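PDB 3FDU: putative enoyl-CoA hydratase/isomerase from Acinetobacter baumannii, which probably catalyses the hydration or double-bond isomerisation of enoyl-CoA thioesters, as many members of the crotonase superfamily do. Local coordinates for residues Asp61-Asn66 with Ile111-Thr116; Phe89-Ser94 with Val115-Gln120; Ile104-Val109 with Asn128-Gln133. The protein carries 4 engineered substitutions. One frame throughout, in Å; residues are numbered along the deposited sequence.

Contact 1. Residues Asp61-Asn66 with Ile111-Thr116; sequences DFTAGN and IGIGVT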
# COMPACT_ATOMS: atom_id res chain seq x y z
N ASP A 61 -18.71 -16.49 -15.05
CA ASP A 61 -18.29 -15.06 -15.05
C ASP A 61 -18.76 -14.31 -13.80
O ASP A 61 -19.79 -14.65 -13.22
CB ASP A 61 -18.86 -14.31 -16.27
CG ASP A 61 -18.29 -14.86 -17.57
OD1 ASP A 61 -17.09 -14.66 -17.80
OD2 ASP A 61 -19.08 -15.49 -18.33
N PHE A 62 -18.01 -13.30 -13.38
CA PHE A 62 -18.47 -12.48 -12.28
C PHE A 62 -19.34 -11.32 -12.82
O PHE A 62 -20.56 -11.27 -12.60
CB PHE A 62 -17.26 -11.93 -11.53
CG PHE A 62 -17.64 -11.04 -10.36
CD1 PHE A 62 -18.72 -11.35 -9.57
CD2 PHE A 62 -16.88 -9.88 -10.06
CE1 PHE A 62 -19.05 -10.56 -8.44
CE2 PHE A 62 -17.24 -9.05 -8.93
CZ PHE A 62 -18.32 -9.41 -8.14
N THR A 63 -18.73 -10.42 -13.56
CA THR A 63 -19.48 -9.37 -14.28
C THR A 63 -18.70 -8.71 -15.41
O THR A 63 -17.49 -8.35 -15.30
CB THR A 63 -20.08 -8.27 -13.33
OG1 THR A 63 -20.73 -7.25 -14.10
CG2 THR A 63 -18.97 -7.59 -12.57
N ALA A 64 -19.41 -8.59 -16.54
CA ALA A 64 -18.86 -7.94 -17.72
C ALA A 64 -18.83 -6.42 -17.53
O ALA A 64 -18.41 -5.67 -18.42
CB ALA A 64 -19.71 -8.30 -18.99
N GLY A 65 -19.29 -5.94 -16.39
CA GLY A 65 -19.28 -4.46 -16.18
C GLY A 65 -20.63 -3.78 -16.48
O GLY A 65 -21.65 -4.44 -16.59
N ASN A 66 -20.62 -2.46 -16.62
CA ASN A 66 -21.85 -1.70 -16.89
C ASN A 66 -22.44 -2.16 -18.25
O ASN A 66 -21.74 -2.22 -19.22
CB ASN A 66 -21.53 -0.20 -16.95
CG ASN A 66 -22.74 0.65 -16.94
OD1 ASN A 66 -23.71 0.35 -16.22
ND2 ASN A 66 -22.71 1.74 -17.74
N ILE A 111 -15.09 -6.78 -14.84
CA ILE A 111 -14.74 -5.52 -15.56
C ILE A 111 -15.39 -4.32 -14.92
O ILE A 111 -16.54 -4.40 -14.54
CB ILE A 111 -15.18 -5.63 -17.07
CG1 ILE A 111 -14.29 -6.73 -17.77
CG2 ILE A 111 -14.93 -4.31 -17.82
CD1 ILE A 111 -14.78 -7.08 -19.22
N GLY A 112 -14.63 -3.23 -14.72
CA GLY A 112 -15.19 -1.93 -14.30
C GLY A 112 -15.60 -2.05 -12.84
O GLY A 112 -14.76 -2.23 -11.95
N ILE A 113 -16.90 -1.97 -12.58
CA ILE A 113 -17.42 -2.31 -11.27
C ILE A 113 -17.04 -3.75 -10.78
O ILE A 113 -17.04 -4.00 -9.59
CB ILE A 113 -18.95 -2.17 -11.23
CG1 ILE A 113 -19.42 -2.32 -9.78
CG2 ILE A 113 -19.62 -3.24 -12.11
CD1 ILE A 113 -20.29 -1.21 -9.31
N GLY A 114 -16.76 -4.68 -11.70
CA GLY A 114 -16.27 -6.02 -11.31
C GLY A 114 -14.93 -5.97 -10.60
O GLY A 114 -14.63 -6.85 -9.77
N VAL A 115 -14.12 -4.95 -10.88
CA VAL A 115 -12.90 -4.69 -10.11
C VAL A 115 -13.16 -3.73 -8.92
O VAL A 115 -12.64 -3.97 -7.82
CB VAL A 115 -11.77 -4.05 -10.96
CG1 VAL A 115 -10.54 -3.65 -10.08
CG2 VAL A 115 -11.22 -5.03 -12.00
N THR A 116 -13.88 -2.61 -9.12
CA THR A 116 -13.98 -1.63 -8.00
C THR A 116 -14.80 -2.15 -6.79
O THR A 116 -14.55 -1.73 -5.67
CB THR A 116 -14.53 -0.30 -8.46
OG1 THR A 116 -15.85 -0.50 -8.97
CG2 THR A 116 -13.62 0.32 -9.55
O HOH W 1 -18.56 -0.84 -15.02
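T63 OG1 is gripped by two groups: it accepts from G65 N at 3.0 Å, closing an ST turn, and is also hydrogen-bonded to the carbonyl oxygen of N27. This braced loop faces the start of helix 113-116, a pairing characteristic of the crotonase fold, in which two backbone N-H groups from such segments form the oxyanion hole. Here a single water accepts from N66 N at 3.1 Å and I113 N at 3.2 Å, consistent with that hole holding solvent instead of a thioester carbonyl.

The two segments are tied by I111 N, which donates to T63 O at 2.9 Å, nearly along the C=O axis although bent at the hydrogen (143°). I111 also lays its CB against A64 O, 3.5 Å away, while its own carbonyl oxygen comes within 3.2 Å of G65 CA, so strand end and loop run close together here.

T63 sets OG1 opposite its backbone N (chi1 177°), which leaves CG2 directed at the bare G114 CA, 3.4 Å away and tight. G114 O, buried without a polar partner, lies in the plane of the F62 ring at its edge, 3.5 Å from CE2.

Contact 2. Residues Phe89-Ser94 with Val115-Gln120; sequences FVLLKS and VTILLQ. With SO4 (sulfate ion), chain G.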
# COMPACT_ATOMS: atom_id res chain seq x y z
N PHE A 89 -23.02 3.83 -7.86
CA PHE A 89 -22.50 4.38 -6.58
C PHE A 89 -23.31 3.94 -5.37
O PHE A 89 -22.76 3.77 -4.26
CB PHE A 89 -22.40 5.89 -6.68
CG PHE A 89 -21.68 6.34 -7.91
CD1 PHE A 89 -20.32 6.27 -7.97
CD2 PHE A 89 -22.38 6.81 -9.02
CE1 PHE A 89 -19.63 6.68 -9.13
CE2 PHE A 89 -21.72 7.19 -10.17
CZ PHE A 89 -20.33 7.09 -10.24
N VAL A 90 -24.61 3.74 -5.56
CA VAL A 90 -25.49 3.21 -4.49
C VAL A 90 -25.03 1.78 -4.07
O VAL A 90 -24.88 1.48 -2.89
CB VAL A 90 -27.00 3.18 -4.92
CG1 VAL A 90 -27.91 2.42 -3.83
CG2 VAL A 90 -27.54 4.63 -5.11
N LEU A 91 -24.77 0.92 -5.05
CA LEU A 91 -24.23 -0.43 -4.79
C LEU A 91 -22.88 -0.34 -4.08
O LEU A 91 -22.67 -1.02 -3.05
CB LEU A 91 -24.10 -1.24 -6.10
CG LEU A 91 -23.35 -2.58 -6.00
CD1 LEU A 91 -24.00 -3.43 -4.93
CD2 LEU A 91 -23.37 -3.32 -7.38
N LEU A 92 -21.97 0.47 -4.63
CA LEU A 92 -20.65 0.55 -4.02
C LEU A 92 -20.70 1.03 -2.58
O LEU A 92 -19.96 0.51 -1.75
CB LEU A 92 -19.68 1.40 -4.85
CG LEU A 92 -19.22 0.78 -6.19
CD1 LEU A 92 -18.90 1.88 -7.26
CD2 LEU A 92 -18.04 -0.12 -5.98
N LYS A 93 -21.52 2.06 -2.29
CA LYS A 93 -21.68 2.46 -0.88
C LYS A 93 -22.37 1.41 0.01
O LYS A 93 -22.00 1.25 1.19
CB LYS A 93 -22.40 3.84 -0.76
CG LYS A 93 -21.56 4.99 -1.37
CD LYS A 93 -22.28 6.37 -1.31
CE LYS A 93 -23.45 6.41 -2.27
NZ LYS A 93 -24.09 7.79 -2.28
N SER A 94 -23.41 0.75 -0.50
CA SER A 94 -24.02 -0.32 0.26
C SER A 94 -23.00 -1.41 0.65
O SER A 94 -23.05 -1.96 1.73
CB SER A 94 -25.13 -1.02 -0.51
OG SER A 94 -26.29 -0.18 -0.54
N VAL A 115 -14.12 -4.95 -10.88
CA VAL A 115 -12.90 -4.69 -10.11
C VAL A 115 -13.16 -3.73 -8.92
O VAL A 115 -12.64 -3.97 -7.82
CB VAL A 115 -11.77 -4.05 -10.96
CG1 VAL A 115 -10.54 -3.65 -10.08
CG2 VAL A 115 -11.22 -5.03 -12.00
N THR A 116 -13.88 -2.61 -9.12
CA THR A 116 -13.98 -1.63 -8.00
C THR A 116 -14.80 -2.15 -6.79
O THR A 116 -14.55 -1.73 -5.67
CB THR A 116 -14.53 -0.30 -8.46
OG1 THR A 116 -15.85 -0.50 -8.97
CG2 THR A 116 -13.62 0.32 -9.55
N ILE A 117 -15.76 -3.05 -7.02
CA ILE A 117 -16.47 -3.67 -5.92
C ILE A 117 -15.55 -4.55 -5.04
O ILE A 117 -15.79 -4.71 -3.84
CB ILE A 117 -17.74 -4.46 -6.38
CG1 ILE A 117 -18.65 -4.69 -5.16
CG2 ILE A 117 -17.34 -5.82 -6.99
CD1 ILE A 117 -20.07 -4.49 -5.34
N LEU A 118 -14.47 -5.09 -5.63
CA LEU A 118 -13.49 -5.89 -4.87
C LEU A 118 -12.85 -5.06 -3.77
O LEU A 118 -12.44 -5.59 -2.72
CB LEU A 118 -12.38 -6.41 -5.80
CG LEU A 118 -12.89 -7.23 -6.99
CD1 LEU A 118 -11.69 -7.73 -7.76
CD2 LEU A 118 -13.81 -8.38 -6.46
N LEU A 119 -12.74 -3.77 -4.02
CA LEU A 119 -12.16 -2.85 -3.04
C LEU A 119 -13.11 -2.56 -1.88
O LEU A 119 -12.69 -1.95 -0.87
CB LEU A 119 -11.77 -1.52 -3.68
CG LEU A 119 -10.68 -1.65 -4.74
CD1 LEU A 119 -10.70 -0.34 -5.59
CD2 LEU A 119 -9.28 -1.94 -4.15
N GLN A 120 -14.38 -2.95 -2.01
CA GLN A 120 -15.27 -2.96 -0.86
C GLN A 120 -15.36 -4.30 -0.12
O GLN A 120 -15.98 -4.38 0.94
CB GLN A 120 -16.70 -2.51 -1.25
CG GLN A 120 -16.81 -1.45 -2.36
CD GLN A 120 -15.95 -0.25 -2.15
OE1 GLN A 120 -15.78 0.25 -1.03
NE2 GLN A 120 -15.36 0.23 -3.23
S SO4 G . -25.78 7.91 1.13
O1 SO4 G . -24.63 8.46 1.87
O2 SO4 G . -26.81 8.92 0.97
O3 SO4 G . -25.37 7.39 -0.18
O4 SO4 G . -26.28 6.75 1.86
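L92 drives its CD2 methyl toward T116 and Q120, and this is where the two helical segments come closest, with the CA atoms of L92 and I117 6.2 Å apart. CD2 lies 3.7 Å from T116 OG1, the side chains crossing at about a right angle, and 3.9 Å from I117 N. The hydroxyl of T116 is therefore covered by a methyl group, and no polar partner for it is modelled.

Q120 packs against the same methyl and against L92 O. Its chain is bent at chi2 (-50°), so that CG rests 3.8 Å from L92 O while the amide folds back over its own helical turn. There NE2 donates to T116 O at 3.2 Å, a moderately bent bond (142°), with the amide tilted out of the carbonyl plane. L119 N reaches the same oxygen from the opposite face. NE2 has a further bond to the carbonyl oxygen of G145, and its two bonds would fix the rotation of the amide.

Away from L92 the packing is sparser, one methyl against one side chain. I117 offers L91 its CD1, which sits 3.9 Å from L91 CG and almost as near to both of its branches, as if set against the fork. On the side of helix 87-97 turned from the interface, the character changes to charge: K93 NZ pairs with D226 and meets sulfate O3 at 2.5 Å, a very short distance to be read with caution. R97 also binds this ion, which probably comes from the crystallisation liquor.

The contact packs helix 87-97 against the short helix whose first turn borders the presumed oxyanion hole, in the crotonase fold of enoyl-CoA hydratases and isomerases.

Contact 3. Residues Ile104-Val109 with Asn128-Gln133; sequences IAVKGV and NTALFQ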
# COMPACT_ATOMS: atom_id res chain seq x y z
N ILE A 104 -16.06 -12.07 -1.90
CA ILE A 104 -16.35 -12.13 -3.32
C ILE A 104 -15.56 -13.27 -3.97
O ILE A 104 -14.36 -13.50 -3.67
CB ILE A 104 -16.11 -10.78 -4.02
CG1 ILE A 104 -17.16 -9.76 -3.47
CG2 ILE A 104 -16.24 -10.94 -5.58
CD1 ILE A 104 -17.19 -8.37 -4.12
N ALA A 105 -16.20 -13.98 -4.87
CA ALA A 105 -15.49 -15.05 -5.57
C ALA A 105 -15.56 -14.77 -7.08
O ALA A 105 -16.64 -14.60 -7.60
CB ALA A 105 -16.16 -16.45 -5.26
N VAL A 106 -14.41 -14.76 -7.76
CA VAL A 106 -14.38 -14.33 -9.16
C VAL A 106 -13.97 -15.49 -10.09
O VAL A 106 -12.98 -16.16 -9.83
CB VAL A 106 -13.35 -13.16 -9.34
CG1 VAL A 106 -13.24 -12.71 -10.80
CG2 VAL A 106 -13.78 -11.98 -8.47
N LYS A 107 -14.75 -15.71 -11.14
CA LYS A 107 -14.39 -16.56 -12.29
C LYS A 107 -14.65 -15.70 -13.53
O LYS A 107 -15.51 -14.81 -13.51
CB LYS A 107 -15.32 -17.78 -12.40
CG LYS A 107 -15.10 -18.88 -11.38
CD LYS A 107 -16.04 -20.07 -11.61
CE LYS A 107 -15.89 -20.99 -10.46
NZ LYS A 107 -16.64 -22.30 -10.58
N GLY A 108 -13.88 -15.95 -14.58
CA GLY A 108 -14.09 -15.28 -15.85
C GLY A 108 -13.99 -13.74 -15.79
O GLY A 108 -13.16 -13.19 -15.07
N VAL A 109 -14.85 -13.05 -16.52
CA VAL A 109 -14.71 -11.58 -16.66
C VAL A 109 -15.10 -10.85 -15.37
O VAL A 109 -16.10 -11.19 -14.71
CB VAL A 109 -15.45 -11.00 -17.90
CG1 VAL A 109 -14.87 -11.62 -19.26
CG2 VAL A 109 -16.96 -11.20 -17.78
N ASN A 128 -7.94 -19.17 -12.05
CA ASN A 128 -7.05 -18.69 -13.09
C ASN A 128 -7.79 -18.26 -14.34
O ASN A 128 -7.18 -17.75 -15.30
CB ASN A 128 -6.01 -19.76 -13.45
CG ASN A 128 -4.66 -19.16 -13.88
OD1 ASN A 128 -4.26 -18.09 -13.41
ND2 ASN A 128 -3.92 -19.91 -14.69
N THR A 129 -9.09 -18.51 -14.37
CA THR A 129 -9.91 -18.07 -15.52
C THR A 129 -10.29 -16.57 -15.43
O THR A 129 -10.84 -16.00 -16.38
CB THR A 129 -11.26 -18.85 -15.67
OG1 THR A 129 -12.19 -18.43 -14.65
CG2 THR A 129 -11.08 -20.39 -15.60
N ALA A 130 -10.00 -15.95 -14.29
CA ALA A 130 -10.40 -14.57 -14.07
C ALA A 130 -9.67 -13.57 -14.97
O ALA A 130 -8.45 -13.60 -15.11
CB ALA A 130 -10.21 -14.21 -12.62
N LEU A 131 -10.43 -12.67 -15.58
CA LEU A 131 -9.86 -11.67 -16.45
C LEU A 131 -10.42 -10.32 -16.03
O LEU A 131 -11.62 -10.07 -16.16
CB LEU A 131 -10.22 -11.95 -17.93
CG LEU A 131 -9.46 -13.16 -18.55
CD1 LEU A 131 -10.07 -13.39 -19.93
CD2 LEU A 131 -7.91 -12.97 -18.60
N PHE A 132 -9.55 -9.45 -15.57
CA PHE A 132 -9.96 -8.19 -14.95
C PHE A 132 -9.67 -6.99 -15.88
O PHE A 132 -8.73 -7.02 -16.66
CB PHE A 132 -9.21 -7.95 -13.65
CG PHE A 132 -9.32 -9.06 -12.62
CD1 PHE A 132 -10.31 -9.01 -11.64
CD2 PHE A 132 -8.42 -10.12 -12.60
CE1 PHE A 132 -10.41 -10.01 -10.66
CE2 PHE A 132 -8.51 -11.14 -11.63
CZ PHE A 132 -9.51 -11.10 -10.66
N GLN A 133 -10.43 -5.90 -15.70
CA GLN A 133 -10.11 -4.67 -16.41
C GLN A 133 -10.80 -3.49 -15.74
O GLN A 133 -11.91 -3.64 -15.23
CB GLN A 133 -10.57 -4.77 -17.89
CG GLN A 133 -10.12 -3.52 -18.75
CD GLN A 133 -10.79 -3.59 -20.12
OE1 GLN A 133 -11.78 -4.32 -20.28
NE2 GLN A 133 -10.24 -2.90 -21.10
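The F132 ring meets the methyl CG1 of V106, which lies 3.9 Å from CE1 in an oblique approach, the two side chains coming from opposite directions. F170 adds a second aromatic ring, its plane nearly parallel to that of F132. The same V106 methyl touches A130 CB at 3.8 Å, so one branch of the valine serves both neighbours. This apolar patch fills the corner where the crotonase core turns from its large sheet into a second, smaller one: strand 102-106 belongs to the former, strands 109-111 and 131-133 to the latter.

G108 makes the bend, at a positive phi that favours glycine. The directions of V106 to V109 and of T129 to F132 differ by 73°. The backbone of G108 is held at both ends. G108 N donates to T129 OG1 at 3.0 Å, a fairly straight bond (157°) made possible because T129 tucks OG1 between its own backbone N and carbonyl carbon (chi1 73°). That hydroxyl is also hydrogen-bonded to D127, so an aspartate steadies the acceptor at the bend.

G108 O takes L131 N at 2.8 Å, the donor standing well above the carbonyl plane instead of on a lone pair. A130 CA adds a CA-H...O contact to that oxygen at 3.2 Å. K107 leads its extended chain away from the contact to a cation-pi interaction with Y189.

Past the bend, V109 and L131 form a parallel beta bridge, their CA atoms 4.8 Å apart and both side chains on one face of the small sheet, and a further CA-H...O contact joins V109 CA to L131 O at 3.5 Å.

The three contacts illustrate how a spiral fold builds a site from segments distant in sequence. The segments come in the order 61-66, 89-94, 104-109, 111-116, 115-120 and 128-133; contacts 1 and 2 overlap at V115 and T116 on helix 113-116, and contact 3 interleaves with both. The centres of contacts 1 and 2 lie about 11 Å apart, those of contacts 1 and 3 about 9 Å, those of contacts 2 and 3 about 16 Å. Probable backbone bonds T63 N to V109 O and G112 N to Q133 O join contacts 1 and 3, whereas contacts 1 and 2 meet through apolar side chains. The presumed oxyanion hole thus lies between loop 61-66 and the start of helix 113-116.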